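Local coordinates for Poly(A) RNA polymerase protein 2 (Saccharomyces cerevisiae, PDB 3NYB), which probably adds adenylate tails to RNA as the catalytic subunit of the TRAMP complex, which marks transcripts for nuclear RNA surveillance, at residues I25-S33 with R161-Q169. The protein carries 1 engineered substitution. Numbering follows the deposited sequence.
Sequences IKDFVAYIS and RELVLIVKQ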
# COMPACT_ATOMS: atom_id res chain seq x y z
N ILE A 25 2.90 12.34 8.67
CA ILE A 25 2.44 11.61 7.49
C ILE A 25 2.06 12.59 6.37
O ILE A 25 2.52 12.44 5.25
CB ILE A 25 1.28 10.64 7.80
CG1 ILE A 25 1.72 9.62 8.86
CG2 ILE A 25 0.83 9.90 6.55
CD1 ILE A 25 0.71 8.53 9.12
N LYS A 26 1.24 13.60 6.70
CA LYS A 26 0.84 14.63 5.76
C LYS A 26 2.02 15.41 5.20
O LYS A 26 2.00 15.88 4.06
CB LYS A 26 -0.15 15.60 6.40
CG LYS A 26 -1.56 15.06 6.57
CD LYS A 26 -2.48 16.11 7.17
CE LYS A 26 -3.49 15.50 8.15
NZ LYS A 26 -4.86 15.34 7.59
N ASP A 27 3.07 15.57 6.00
CA ASP A 27 4.23 16.32 5.54
C ASP A 27 4.97 15.54 4.46
O ASP A 27 5.26 16.07 3.39
CB ASP A 27 5.14 16.66 6.71
CG ASP A 27 4.51 17.67 7.65
OD1 ASP A 27 3.58 18.37 7.20
OD2 ASP A 27 4.95 17.76 8.82
N PHE A 28 5.24 14.28 4.76
CA PHE A 28 5.86 13.36 3.83
C PHE A 28 5.09 13.27 2.51
O PHE A 28 5.66 13.45 1.44
CB PHE A 28 5.97 11.95 4.44
CG PHE A 28 6.55 10.93 3.50
CD1 PHE A 28 7.92 10.84 3.30
CD2 PHE A 28 5.73 10.07 2.80
CE1 PHE A 28 8.44 9.91 2.43
CE2 PHE A 28 6.25 9.14 1.93
CZ PHE A 28 7.60 9.06 1.74
N VAL A 29 3.79 12.99 2.61
CA VAL A 29 2.93 12.87 1.44
C VAL A 29 2.97 14.12 0.57
O VAL A 29 2.99 14.03 -0.65
CB VAL A 29 1.45 12.58 1.82
CG1 VAL A 29 0.55 12.59 0.58
CG2 VAL A 29 1.36 11.25 2.53
N ALA A 30 2.99 15.29 1.20
CA ALA A 30 3.05 16.52 0.42
C ALA A 30 4.43 16.67 -0.19
O ALA A 30 4.58 17.11 -1.34
CB ALA A 30 2.68 17.74 1.28
N TYR A 31 5.45 16.29 0.57
CA TYR A 31 6.81 16.36 0.07
C TYR A 31 7.03 15.45 -1.15
O TYR A 31 7.78 15.79 -2.08
CB TYR A 31 7.81 16.04 1.18
CG TYR A 31 9.24 16.03 0.73
CD1 TYR A 31 9.97 17.22 0.64
CD2 TYR A 31 9.86 14.84 0.37
CE1 TYR A 31 11.29 17.22 0.22
CE2 TYR A 31 11.20 14.84 -0.06
CZ TYR A 31 11.90 16.03 -0.12
OH TYR A 31 13.19 16.05 -0.55
N ILE A 32 6.37 14.29 -1.16
CA ILE A 32 6.51 13.33 -2.26
C ILE A 32 5.49 13.65 -3.36
O ILE A 32 5.37 12.94 -4.35
CB ILE A 32 6.31 11.88 -1.78
CG1 ILE A 32 4.85 11.64 -1.40
CG2 ILE A 32 7.23 11.58 -0.60
CD1 ILE A 32 4.52 10.19 -1.14
N SER A 33 4.76 14.75 -3.19
CA SER A 33 3.71 15.11 -4.13
C SER A 33 4.26 16.16 -5.12
O SER A 33 5.12 16.97 -4.77
CB SER A 33 2.47 15.61 -3.38
OG SER A 33 1.92 14.59 -2.57
N ARG A 161 -5.25 7.18 -0.04
CA ARG A 161 -4.02 7.59 -0.69
C ARG A 161 -2.83 7.72 0.29
O ARG A 161 -1.75 7.19 0.04
CB ARG A 161 -4.23 8.90 -1.46
CG ARG A 161 -2.94 9.48 -2.06
CD ARG A 161 -3.18 10.58 -3.08
NE ARG A 161 -1.91 11.17 -3.51
CZ ARG A 161 -1.33 12.23 -2.96
NH1 ARG A 161 -1.90 12.86 -1.94
NH2 ARG A 161 -0.18 12.68 -3.43
N GLU A 162 -3.04 8.42 1.40
CA GLU A 162 -1.96 8.69 2.35
C GLU A 162 -1.38 7.42 2.93
O GLU A 162 -0.16 7.25 2.98
CB GLU A 162 -2.45 9.56 3.51
CG GLU A 162 -2.75 11.00 3.14
CD GLU A 162 -3.98 11.15 2.28
OE1 GLU A 162 -4.16 12.26 1.72
OE2 GLU A 162 -4.76 10.18 2.14
N LEU A 163 -2.24 6.52 3.39
CA LEU A 163 -1.75 5.29 3.98
C LEU A 163 -1.09 4.41 2.92
O LEU A 163 -0.08 3.77 3.19
CB LEU A 163 -2.86 4.54 4.72
CG LEU A 163 -3.30 5.26 6.00
CD1 LEU A 163 -4.10 4.34 6.89
CD2 LEU A 163 -2.08 5.77 6.73
N VAL A 164 -1.64 4.40 1.72
CA VAL A 164 -1.04 3.63 0.64
C VAL A 164 0.38 4.12 0.33
O VAL A 164 1.31 3.32 0.18
CB VAL A 164 -1.90 3.64 -0.63
CG1 VAL A 164 -1.14 3.04 -1.78
CG2 VAL A 164 -3.18 2.85 -0.39
N LEU A 165 0.55 5.43 0.25
CA LEU A 165 1.88 5.97 -0.01
C LEU A 165 2.88 5.54 1.07
O LEU A 165 3.97 5.09 0.76
CB LEU A 165 1.84 7.49 -0.17
CG LEU A 165 1.18 7.93 -1.48
CD1 LEU A 165 1.04 9.46 -1.53
CD2 LEU A 165 1.97 7.41 -2.67
N ILE A 166 2.49 5.66 2.33
CA ILE A 166 3.36 5.24 3.42
C ILE A 166 3.73 3.77 3.34
O ILE A 166 4.91 3.40 3.37
CB ILE A 166 2.72 5.52 4.78
CG1 ILE A 166 2.32 6.98 4.88
CG2 ILE A 166 3.69 5.17 5.88
CD1 ILE A 166 3.48 7.93 4.84
N VAL A 167 2.71 2.92 3.25
CA VAL A 167 2.92 1.49 3.14
C VAL A 167 3.74 1.15 1.89
O VAL A 167 4.53 0.20 1.89
CB VAL A 167 1.57 0.74 3.07
CG1 VAL A 167 1.79 -0.76 3.15
CG2 VAL A 167 0.67 1.19 4.18
N LYS A 168 3.54 1.92 0.83
CA LYS A 168 4.24 1.66 -0.42
C LYS A 168 5.72 1.97 -0.19
O LYS A 168 6.59 1.16 -0.48
CB LYS A 168 3.66 2.51 -1.55
CG LYS A 168 3.23 1.72 -2.80
CD LYS A 168 2.08 2.44 -3.51
CE LYS A 168 1.72 1.82 -4.85
NZ LYS A 168 2.80 1.95 -5.86
N GLN A 169 5.98 3.15 0.37
CA GLN A 169 7.34 3.55 0.69
C GLN A 169 8.00 2.53 1.61
O GLN A 169 9.11 2.07 1.36
CB GLN A 169 7.36 4.92 1.36
CG GLN A 169 8.74 5.34 1.85
CD GLN A 169 9.78 5.30 0.73
OE1 GLN A 169 9.47 5.55 -0.43
NE2 GLN A 169 11.02 4.99 1.09
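Ile166 CD1 lies 3.7 Å from CD2 of the Phe28 ring, and CD1 and CG1 together meet CG2 of Ile25. With Ile25 CG1 beside the backbone N (chi1 -59°), CG2 stands anti to that N and meets Ile166 crosswise, whereas Phe28 and Ile166 run past each other in opposite senses; Leu218 of helix 214-228 also packs on Ile25. At the ring's far end, CZ rests 3.9 Å from CG of Gln169, the ring and amide planes being 59° apart. Leu165 CD1 serves both CD1 of Ile32, antiparallel to it at 3.6 Å, and CG1 of Val29, crossed at about a right angle at 3.8 Å. It also lies over one face of the Arg161 guanidinium, whose NH1 is 3.5 Å from the same Val29 methyl. The extended arginine chain brings NH2 to Ser33 OG (3.0 Å), a bond of less certain geometry, while NE bonds to the carbonyl of Asp71. Were Arg161 an alanine, that carbonyl would probably lose this donor and Val29 CG1 one of its two neighbours. Axes 10.1 Å apart at 79° make a nearly perpendicular helix-helix crossing between helices 17-31 and 160-173, consistent with the helical central domain accompanying the catalytic domain in this family.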